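Local coordinates for protein 4-amino-4-deoxy-L-arabinose transferase or related glycosyltransferases of PMT family (Cupriavidus metallidurans, PDB 5EZM) that probably transfers 4-amino-4-deoxy-L-arabinose from a polyprenyl-phosphate carrier to lipid A, as a zinc-binding membrane glycosyltransferase of the GT-C fold, at residues Val35-Val40 against Tyr442-Tyr447; Ile65-Phe70 against Tyr496-Leu501; Trp108-Ala113 against His156-Asp161. All coordinates share one frame; numbering follows the deposited sequence.

Interaction 1. Residues Val35-Val40 against Tyr442-Tyr447; sequences VLFVAV and YAMGMY
The Phe37 ring takes the methyl end of Met444 on one face: Met444 CE stands 3.6 Å from the centroid of the Phe37 ring, only 15° off the normal, in a CH-pi contact displaced slightly toward the rim. Its nearest ring atom is CE1, and Phe37 CE1 also meets Met444 CB at 3.5 Å, so the methionine touches the ring with both the root and the tip of its side chain. The sulfur approaches obliquely from farther back, Met444 SD being 5.1 Å from the Phe37 centroid, a Met-aromatic contact in which the methyl makes the closer approach. The two side chains come from opposite directions, joining helices 31-47 and 435-456, both predicted transmembrane helices of the GT-C membrane bundle. Phe37 reaches across with CG anti to its backbone N (chi1 -175°). Met444 leaves its helix in the same sense, but bends at chi2 and chi3, which folds CE back over the aromatic face. Val40, one turn along from Phe37, adds a looser apolar contact, with Val40 CG1 4.4 Å from Met444 CE. Phe37 also packs on Leu143 and Leu146 of helix 135-147, and Ala443 touches Ala147 of the same helix.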
loop_
_atom_site.group_PDB
_atom_site.type_symbol
_atom_site.label_atom_id
_atom_site.label_comp_id
_atom_site.label_asym_id
_atom_site.label_seq_id
_atom_site.Cartn_x
_atom_site.Cartn_y
_atom_site.Cartn_z
ATOM N N VAL A 35 -14.801 0.595 23.761
ATOM C CA VAL A 35 -13.515 1.162 24.165
ATOM C C VAL A 35 -12.452 0.077 24.222
ATOM O O VAL A 35 -11.321 0.269 23.760
ATOM C CB VAL A 35 -13.649 1.891 25.515
ATOM C CG1 VAL A 35 -12.307 2.461 25.946
ATOM C CG2 VAL A 35 -14.695 2.987 25.422
ATOM N N LEU A 36 -12.803 -1.088 24.771
ATOM C CA LEU A 36 -11.869 -2.208 24.777
ATOM C C LEU A 36 -11.529 -2.632 23.354
ATOM O O LEU A 36 -10.361 -2.610 22.944
ATOM C CB LEU A 36 -12.462 -3.373 25.566
ATOM C CG LEU A 36 -11.703 -4.696 25.486
ATOM C CD1 LEU A 36 -10.315 -4.561 26.082
ATOM C CD2 LEU A 36 -12.487 -5.786 26.189
ATOM N N PHE A 37 -12.559 -2.988 22.577
ATOM C CA PHE A 37 -12.378 -3.458 21.208
ATOM C C PHE A 37 -11.435 -2.544 20.436
ATOM O O PHE A 37 -10.335 -2.952 20.038
ATOM C CB PHE A 37 -13.745 -3.542 20.520
ATOM C CG PHE A 37 -13.703 -4.123 19.133
ATOM C CD1 PHE A 37 -13.923 -5.476 18.932
ATOM C CD2 PHE A 37 -13.466 -3.316 18.030
ATOM C CE1 PHE A 37 -13.895 -6.013 17.660
ATOM C CE2 PHE A 37 -13.434 -3.848 16.758
ATOM C CZ PHE A 37 -13.647 -5.198 16.572
ATOM N N VAL A 38 -11.842 -1.283 20.262
ATOM C CA VAL A 38 -11.036 -0.319 19.518
ATOM C C VAL A 38 -9.621 -0.263 20.077
ATOM O O VAL A 38 -8.637 -0.287 19.325
ATOM C CB VAL A 38 -11.704 1.066 19.535
ATOM C CG1 VAL A 38 -10.881 2.055 18.730
ATOM C CG2 VAL A 38 -13.115 0.971 18.986
ATOM N N ALA A 39 -9.500 -0.223 21.409
ATOM C CA ALA A 39 -8.174 -0.212 22.019
ATOM C C ALA A 39 -7.356 -1.397 21.531
ATOM O O ALA A 39 -6.273 -1.224 20.954
ATOM C CB ALA A 39 -8.288 -0.224 23.543
ATOM N N VAL A 40 -7.898 -2.610 21.694
ATOM C CA VAL A 40 -7.182 -3.805 21.262
ATOM C C VAL A 40 -6.860 -3.720 19.781
ATOM O O VAL A 40 -5.801 -4.186 19.338
ATOM C CB VAL A 40 -7.997 -5.068 21.595
ATOM C CG1 VAL A 40 -7.285 -6.311 21.085
ATOM C CG2 VAL A 40 -8.228 -5.162 23.095
ATOM N N TYR A 442 -16.174 -11.725 15.343
ATOM C CA TYR A 442 -15.738 -12.403 14.125
ATOM C C TYR A 442 -14.745 -11.549 13.342
ATOM O O TYR A 442 -13.684 -12.031 12.921
ATOM C CB TYR A 442 -16.969 -12.745 13.286
ATOM C CG TYR A 442 -16.732 -13.043 11.824
ATOM C CD1 TYR A 442 -16.509 -14.341 11.389
ATOM C CD2 TYR A 442 -16.775 -12.030 10.872
ATOM C CE1 TYR A 442 -16.314 -14.621 10.050
ATOM C CE2 TYR A 442 -16.581 -12.299 9.533
ATOM C CZ TYR A 442 -16.350 -13.596 9.128
ATOM O OH TYR A 442 -16.156 -13.871 7.796
ATOM N N ALA A 443 -15.066 -10.268 13.148
ATOM C CA ALA A 443 -14.168 -9.373 12.425
ATOM C C ALA A 443 -12.848 -9.193 13.163
ATOM O O ALA A 443 -11.788 -9.106 12.533
ATOM C CB ALA A 443 -14.841 -8.019 12.203
ATOM N N MET A 444 -12.891 -9.123 14.498
ATOM C CA MET A 444 -11.650 -9.045 15.265
ATOM C C MET A 444 -10.802 -10.297 15.066
ATOM O O MET A 444 -9.577 -10.211 14.898
ATOM C CB MET A 444 -11.959 -8.836 16.746
ATOM C CG MET A 444 -10.746 -8.934 17.655
ATOM S SD MET A 444 -9.525 -7.640 17.360
ATOM C CE MET A 444 -10.376 -6.198 17.995
ATOM N N GLY A 445 -11.438 -11.470 15.069
ATOM C CA GLY A 445 -10.703 -12.697 14.815
ATOM C C GLY A 445 -10.075 -12.722 13.436
ATOM O O GLY A 445 -8.920 -13.121 13.277
ATOM N N MET A 446 -10.827 -12.287 12.421
ATOM C CA MET A 446 -10.286 -12.227 11.066
ATOM C C MET A 446 -9.105 -11.270 10.993
ATOM O O MET A 446 -8.061 -11.597 10.417
ATOM C CB MET A 446 -11.378 -11.805 10.083
ATOM C CG MET A 446 -12.413 -12.872 9.837
ATOM S SD MET A 446 -11.658 -14.316 9.079
ATOM C CE MET A 446 -12.610 -15.615 9.848
ATOM N N TYR A 447 -9.253 -10.079 11.577
ATOM C CA TYR A 447 -8.195 -9.078 11.514
ATOM C C TYR A 447 -6.924 -9.581 12.188
ATOM O O TYR A 447 -5.824 -9.458 11.634
ATOM C CB TYR A 447 -8.672 -7.777 12.157
ATOM C CG TYR A 447 -7.558 -6.804 12.462
ATOM C CD1 TYR A 447 -6.842 -6.198 11.441
ATOM C CD2 TYR A 447 -7.229 -6.486 13.772
ATOM C CE1 TYR A 447 -5.827 -5.307 11.714
ATOM C CE2 TYR A 447 -6.219 -5.593 14.055
ATOM C CZ TYR A 447 -5.522 -5.008 13.023
ATOM O OH TYR A 447 -4.510 -4.120 13.299
#

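Interaction 2. Residues Ile65-Phe70 against Tyr496-Leu501; sequences ISREMF and YLRHPL
Arg67, within helix 58-72, faces Arg498 at the point where the short helix 493-497 ends, their CA atoms 8.1 Å apart. Arg498 has a positive phi (52°) and closes that helix in a Schellman motif, after which His499 and Pro500 run on as extended chain. The Arg67 guanidinium lies with one face over this exit: Arg498 C sits 3.6 Å above its plane, off toward the rim, with His499 N beside it. At the edge of the group, in its plane, Pro500 CG is 3.9 Å from Arg67 NH1. The aliphatic parts meet too, Arg67 CD lying 4.0 Å from Arg498 CD. Arg67 starts anti to its own amide nitrogen and turns at chi3 (72°), laying the flat group across the peptide rather than pointing it end-on. The two guanidinium planes are 25° apart, yet each group has its own partners: Arg67 NE forms a salt bridge with Glu64, while Arg498 binds the Phe495 carbonyl through NH1 and makes a cation-pi contact with its ring. His499 ND1 donates to Pro500 O at 3.0 Å in a bent bond within the extended run. Glu68 accepts from the amides of Asn81 and Ala82 in the small hairpin of strands 79-80 and 83-84, helix 91-103 packs against Ile65 and Ser66, and strand 483-486 of the C-terminal domain receives His499 and Leu501 on Leu483.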
loop_
_atom_site.group_PDB
_atom_site.type_symbol
_atom_site.label_atom_id
_atom_site.label_comp_id
_atom_site.label_asym_id
_atom_site.label_seq_id
_atom_site.Cartn_x
_atom_site.Cartn_y
_atom_site.Cartn_z
ATOM N N ILE A 65 13.388 6.693 -0.722
ATOM C CA ILE A 65 13.104 8.003 -1.302
ATOM C C ILE A 65 12.780 8.998 -0.198
ATOM O O ILE A 65 13.334 10.104 -0.143
ATOM C CB ILE A 65 11.958 7.903 -2.323
ATOM C CG1 ILE A 65 12.427 7.161 -3.576
ATOM C CG2 ILE A 65 11.449 9.284 -2.682
ATOM C CD1 ILE A 65 11.325 6.865 -4.565
ATOM N N SER A 66 11.895 8.604 0.718
ATOM C CA SER A 66 11.554 9.489 1.825
ATOM C C SER A 66 12.766 9.777 2.699
ATOM O O SER A 66 12.924 10.899 3.193
ATOM C CB SER A 66 10.422 8.884 2.647
ATOM O OG SER A 66 9.231 8.842 1.883
ATOM N N ARG A 67 13.636 8.785 2.899
ATOM C CA ARG A 67 14.855 9.036 3.661
ATOM C C ARG A 67 15.709 10.108 2.992
ATOM O O ARG A 67 16.187 11.037 3.650
ATOM C CB ARG A 67 15.661 7.749 3.832
ATOM C CG ARG A 67 16.885 7.928 4.726
ATOM C CD ARG A 67 17.848 6.755 4.625
ATOM N NE ARG A 67 18.558 6.732 3.350
ATOM C CZ ARG A 67 19.653 7.438 3.095
ATOM N NH1 ARG A 67 20.238 7.355 1.909
ATOM N NH2 ARG A 67 20.163 8.232 4.027
ATOM N N GLU A 68 15.908 9.993 1.676
ATOM C CA GLU A 68 16.760 10.946 0.972
ATOM C C GLU A 68 16.155 12.340 0.989
ATOM O O GLU A 68 16.875 13.333 1.152
ATOM C CB GLU A 68 17.001 10.474 -0.461
ATOM C CG GLU A 68 17.903 9.254 -0.547
ATOM C CD GLU A 68 18.048 8.728 -1.957
ATOM O OE1 GLU A 68 18.180 9.546 -2.894
ATOM O OE2 GLU A 68 18.023 7.492 -2.128
ATOM N N MET A 69 14.834 12.435 0.819
ATOM C CA MET A 69 14.173 13.729 0.952
ATOM C C MET A 69 14.383 14.298 2.349
ATOM O O MET A 69 14.670 15.491 2.509
ATOM C CB MET A 69 12.685 13.579 0.639
ATOM C CG MET A 69 11.899 14.873 0.652
ATOM S SD MET A 69 10.175 14.610 0.187
ATOM C CE MET A 69 10.334 13.987 -1.482
ATOM N N PHE A 70 14.278 13.440 3.367
ATOM C CA PHE A 70 14.474 13.852 4.752
ATOM C C PHE A 70 15.887 14.371 4.987
ATOM O O PHE A 70 16.084 15.366 5.694
ATOM C CB PHE A 70 14.164 12.663 5.663
ATOM C CG PHE A 70 14.478 12.884 7.114
ATOM C CD1 PHE A 70 13.920 13.941 7.811
ATOM C CD2 PHE A 70 15.292 11.995 7.794
ATOM C CE1 PHE A 70 14.194 14.126 9.155
ATOM C CE2 PHE A 70 15.568 12.173 9.134
ATOM C CZ PHE A 70 15.018 13.240 9.816
ATOM N N TYR A 496 18.788 0.387 4.730
ATOM C CA TYR A 496 19.355 -0.093 5.986
ATOM C C TYR A 496 20.788 0.383 6.178
ATOM O O TYR A 496 21.247 0.509 7.319
ATOM C CB TYR A 496 19.275 -1.616 6.056
ATOM C CG TYR A 496 17.889 -2.100 6.390
ATOM C CD1 TYR A 496 17.403 -2.018 7.687
ATOM C CD2 TYR A 496 17.056 -2.626 5.407
ATOM C CE1 TYR A 496 16.131 -2.450 8.002
ATOM C CE2 TYR A 496 15.777 -3.064 5.715
ATOM C CZ TYR A 496 15.323 -2.969 7.014
ATOM O OH TYR A 496 14.059 -3.398 7.332
ATOM N N LEU A 497 21.505 0.664 5.088
ATOM C CA LEU A 497 22.851 1.207 5.207
ATOM C C LEU A 497 22.869 2.718 5.396
ATOM O O LEU A 497 23.929 3.267 5.719
ATOM C CB LEU A 497 23.677 0.840 3.972
ATOM C CG LEU A 497 24.064 -0.633 3.865
ATOM C CD1 LEU A 497 24.721 -0.913 2.530
ATOM C CD2 LEU A 497 24.980 -1.024 5.011
ATOM N N ARG A 498 21.730 3.391 5.220
ATOM C CA ARG A 498 21.670 4.851 5.177
ATOM C C ARG A 498 22.681 5.385 4.165
ATOM O O ARG A 498 23.444 6.316 4.435
ATOM C CB ARG A 498 21.901 5.460 6.564
ATOM C CG ARG A 498 21.205 4.745 7.719
ATOM C CD ARG A 498 19.709 4.970 7.700
ATOM N NE ARG A 498 19.077 4.655 8.982
ATOM C CZ ARG A 498 18.407 3.533 9.241
ATOM N NH1 ARG A 498 18.277 2.604 8.303
ATOM N NH2 ARG A 498 17.862 3.342 10.436
ATOM N N HIS A 499 22.691 4.768 2.983
ATOM C CA HIS A 499 23.719 5.029 1.983
ATOM C C HIS A 499 23.196 4.721 0.582
ATOM O O HIS A 499 22.788 3.586 0.309
ATOM C CB HIS A 499 24.963 4.197 2.289
ATOM C CG HIS A 499 26.174 4.602 1.510
ATOM N ND1 HIS A 499 26.288 4.396 0.153
ATOM C CD2 HIS A 499 27.333 5.186 1.901
ATOM C CE1 HIS A 499 27.460 4.844 -0.260
ATOM N NE2 HIS A 499 28.114 5.327 0.781
ATOM N N PRO A 500 23.198 5.691 -0.327
ATOM C CA PRO A 500 22.623 5.467 -1.656
ATOM C C PRO A 500 23.527 4.621 -2.537
ATOM O O PRO A 500 24.746 4.563 -2.363
ATOM C CB PRO A 500 22.485 6.884 -2.234
ATOM C CG PRO A 500 22.718 7.814 -1.080
ATOM C CD PRO A 500 23.623 7.085 -0.146
ATOM N N LEU A 501 22.897 3.967 -3.510
ATOM C CA LEU A 501 23.624 3.213 -4.519
ATOM C C LEU A 501 24.077 4.132 -5.644
ATOM O O LEU A 501 23.360 5.055 -6.038
ATOM C CB LEU A 501 22.745 2.105 -5.102
ATOM C CG LEU A 501 22.393 0.890 -4.249
ATOM C CD1 LEU A 501 21.464 -0.020 -5.026
ATOM C CD2 LEU A 501 23.654 0.147 -3.846
#

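Interaction 3. Residues Trp108-Ala113 against His156-Asp161; sequences WQARLA and HFNTLD. With MPG ([(Z)-octadec-9-enyl] (2R)-2,3-bis(oxidanyl)propanoate), chain B.
The helical run is interrupted at Arg111, between helix 107-110 and helix 112-133, and there it passes close to the non-helical run that leads into helix 160-178, the CA atoms of Arg111 and Asn158 being 4.9 Å apart. Arg111 brings its aliphatic stem across: Arg111 CG rests 3.8 Å from Asn158 CB, and CD lies against the carbonyl oxygen of His156. The guanidinium stands almost perpendicular to the Asn158 amide, planes 87° apart. A bend at chi3 (-101°) carries its nitrogens on to other partners, NH1 to Glu59 in a salt bridge, NH2 to Arg52 O and NE to Leu49 O, so each nitrogen of this buried cation is held. Glu59 also accepts from Asn158 N, tying both segments to one carboxylate. Ala110 O stands over the face of the Asn158 amide, 3.0 Å from Asn158 ND2, too poorly angled for a hydrogen bond. On the lipid side, the Trp108 indole lies flat against the hydrocarbon chain of a bound MPG, with MPG C5 3.8 Å above its plane and over its centre; C7 follows over the six-membered ring, 3.7 Å from Trp108 CZ3. Gln109 CD backs the opposite face and Leu112 CD1 meets an edge. With a serine in place of Trp108, the lipid chain would probably lose the flat surface it lies on, and the Gln109 side chain its cover. Around the contact, helix 58-72 meets Ala110 and Asn158, helix 91-103 packs on Leu112 and Ala113, and helix 435-456 touches His156.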
loop_
_atom_site.group_PDB
_atom_site.type_symbol
_atom_site.label_atom_id
_atom_site.label_comp_id
_atom_site.label_asym_id
_atom_site.label_seq_id
_atom_site.Cartn_x
_atom_site.Cartn_y
_atom_site.Cartn_z
ATOM N N TRP A 108 8.550 1.041 11.202
ATOM C CA TRP A 108 7.177 1.477 11.444
ATOM C C TRP A 108 6.963 2.925 11.029
ATOM O O TRP A 108 5.860 3.283 10.601
ATOM C CB TRP A 108 6.785 1.270 12.909
ATOM C CG TRP A 108 7.432 2.193 13.912
ATOM C CD1 TRP A 108 8.519 1.922 14.694
ATOM C CD2 TRP A 108 7.007 3.517 14.268
ATOM N NE1 TRP A 108 8.803 2.996 15.503
ATOM C CE2 TRP A 108 7.890 3.988 15.260
ATOM C CE3 TRP A 108 5.967 4.350 13.842
ATOM C CZ2 TRP A 108 7.768 5.254 15.830
ATOM C CZ3 TRP A 108 5.848 5.609 14.413
ATOM C CH2 TRP A 108 6.743 6.046 15.395
ATOM N N GLN A 109 7.993 3.766 11.137
ATOM C CA GLN A 109 7.867 5.134 10.643
ATOM C C GLN A 109 7.699 5.156 9.130
ATOM O O GLN A 109 6.939 5.971 8.592
ATOM C CB GLN A 109 9.083 5.961 11.059
ATOM C CG GLN A 109 9.250 6.120 12.565
ATOM C CD GLN A 109 10.148 5.060 13.169
ATOM O OE1 GLN A 109 10.130 3.901 12.750
ATOM N NE2 GLN A 109 10.946 5.455 14.157
ATOM N N ALA A 110 8.394 4.265 8.425
ATOM C CA ALA A 110 8.269 4.206 6.976
ATOM C C ALA A 110 6.904 3.698 6.531
ATOM O O ALA A 110 6.510 3.938 5.384
ATOM C CB ALA A 110 9.373 3.323 6.397
ATOM N N ARG A 111 6.180 3.003 7.408
ATOM C CA ARG A 111 4.844 2.503 7.115
ATOM C C ARG A 111 3.756 3.368 7.728
ATOM O O ARG A 111 2.598 2.944 7.784
ATOM C CB ARG A 111 4.701 1.059 7.600
ATOM C CG ARG A 111 5.555 0.067 6.815
ATOM C CD ARG A 111 5.209 -1.370 7.147
ATOM N NE ARG A 111 6.157 -1.964 8.079
ATOM C CZ ARG A 111 7.069 -2.872 7.745
ATOM N NH1 ARG A 111 7.158 -3.298 6.493
ATOM N NH2 ARG A 111 7.890 -3.357 8.667
ATOM N N LEU A 112 4.098 4.575 8.180
ATOM C CA LEU A 112 3.144 5.378 8.937
ATOM C C LEU A 112 2.066 5.966 8.032
ATOM O O LEU A 112 0.889 6.027 8.414
ATOM C CB LEU A 112 3.889 6.479 9.689
ATOM C CG LEU A 112 3.192 7.040 10.924
ATOM C CD1 LEU A 112 2.977 5.939 11.949
ATOM C CD2 LEU A 112 4.007 8.179 11.516
ATOM N N ALA A 113 2.448 6.399 6.826
ATOM C CA ALA A 113 1.484 6.998 5.909
ATOM C C ALA A 113 0.372 6.019 5.553
ATOM O O ALA A 113 -0.805 6.395 5.505
ATOM C CB ALA A 113 2.196 7.483 4.647
ATOM N N HIS A 156 -0.935 -1.956 6.223
ATOM C CA HIS A 156 0.314 -2.199 6.934
ATOM C C HIS A 156 1.480 -2.496 5.997
ATOM O O HIS A 156 2.515 -3.004 6.444
ATOM C CB HIS A 156 0.140 -3.339 7.934
ATOM C CG HIS A 156 -0.659 -2.960 9.138
ATOM N ND1 HIS A 156 -1.977 -2.570 9.061
ATOM C CD2 HIS A 156 -0.321 -2.894 10.447
ATOM C CE1 HIS A 156 -2.422 -2.289 10.272
ATOM N NE2 HIS A 156 -1.437 -2.478 11.131
ATOM N N PHE A 157 1.340 -2.183 4.711
ATOM C CA PHE A 157 2.367 -2.468 3.716
ATOM C C PHE A 157 2.704 -1.177 2.990
ATOM O O PHE A 157 1.844 -0.600 2.319
ATOM C CB PHE A 157 1.888 -3.540 2.734
ATOM C CG PHE A 157 2.962 -4.043 1.821
ATOM C CD1 PHE A 157 3.845 -5.022 2.247
ATOM C CD2 PHE A 157 3.089 -3.542 0.535
ATOM C CE1 PHE A 157 4.838 -5.488 1.410
ATOM C CE2 PHE A 157 4.077 -4.007 -0.308
ATOM C CZ PHE A 157 4.955 -4.982 0.131
ATOM N N ASN A 158 3.953 -0.731 3.118
ATOM C CA ASN A 158 4.340 0.594 2.645
ATOM C C ASN A 158 4.303 0.694 1.124
ATOM O O ASN A 158 5.294 0.405 0.447
ATOM C CB ASN A 158 5.733 0.964 3.162
ATOM C CG ASN A 158 6.124 2.383 2.809
ATOM O OD1 ASN A 158 5.270 3.224 2.531
ATOM N ND2 ASN A 158 7.422 2.658 2.821
ATOM N N THR A 159 3.161 1.118 0.589
ATOM C CA THR A 159 2.998 1.348 -0.838
ATOM C C THR A 159 2.054 2.526 -1.023
ATOM O O THR A 159 1.281 2.867 -0.126
ATOM C CB THR A 159 2.461 0.102 -1.557
ATOM O OG1 THR A 159 2.474 0.322 -2.971
ATOM C CG2 THR A 159 1.037 -0.195 -1.115
ATOM N N LEU A 160 2.125 3.154 -2.198
ATOM C CA LEU A 160 1.301 4.333 -2.453
ATOM C C LEU A 160 -0.178 3.998 -2.583
ATOM O O LEU A 160 -1.020 4.886 -2.399
ATOM C CB LEU A 160 1.775 5.046 -3.719
ATOM C CG LEU A 160 2.760 6.200 -3.533
ATOM C CD1 LEU A 160 3.935 5.775 -2.677
ATOM C CD2 LEU A 160 3.236 6.701 -4.881
ATOM N N ASP A 161 -0.509 2.739 -2.874
ATOM C CA ASP A 161 -1.891 2.379 -3.171
ATOM C C ASP A 161 -2.809 2.579 -1.970
ATOM O O ASP A 161 -3.979 2.940 -2.143
ATOM C CB ASP A 161 -1.951 0.934 -3.664
ATOM C CG ASP A 161 -1.141 0.720 -4.930
ATOM O OD1 ASP A 161 -1.229 1.572 -5.841
ATOM O OD2 ASP A 161 -0.408 -0.290 -5.010
HETATM C C2 MPG B . 6.692 -1.430 18.135
HETATM C C3 MPG B . 6.561 0.088 18.140
HETATM C C4 MPG B . 5.262 0.571 17.515
HETATM C C5 MPG B . 5.241 2.101 17.380
HETATM C C6 MPG B . 3.827 2.680 17.201
HETATM C C7 MPG B . 3.842 4.221 17.175
HETATM C C8 MPG B . 2.434 4.832 16.976
HETATM C C9 MPG B . 2.490 6.324 16.569
HETATM C C10 MPG B . 1.110 6.861 16.101
HETATM C C11 MPG B . 1.212 8.236 15.406
HETATM C C12 MPG B . -0.191 8.866 15.102
HETATM C C1 MPG B . 8.056 -1.902 18.646
#

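Interaction 3 lies close to the middle of the chain, its centre about 21 Å from that of interaction 1 and about 16 Å from that of interaction 2. Interactions 1 and 3 are buried and interaction 2 only partly so. Helix 435-456 links the first and third, since Tyr447 packs on His156, with Tyr447 OH 4.1 Å from His156 NE2; helix 58-72 carries one side of interaction 2 and also borders interaction 3. The chemistry follows the setting: a purely apolar methionine-on-ring contact inside the membrane bundle, an arginine guanidinium laid over the backbone at a helix end where the C-terminal domain meets helix 58-72, and between them a buried charged network beside bound lipid.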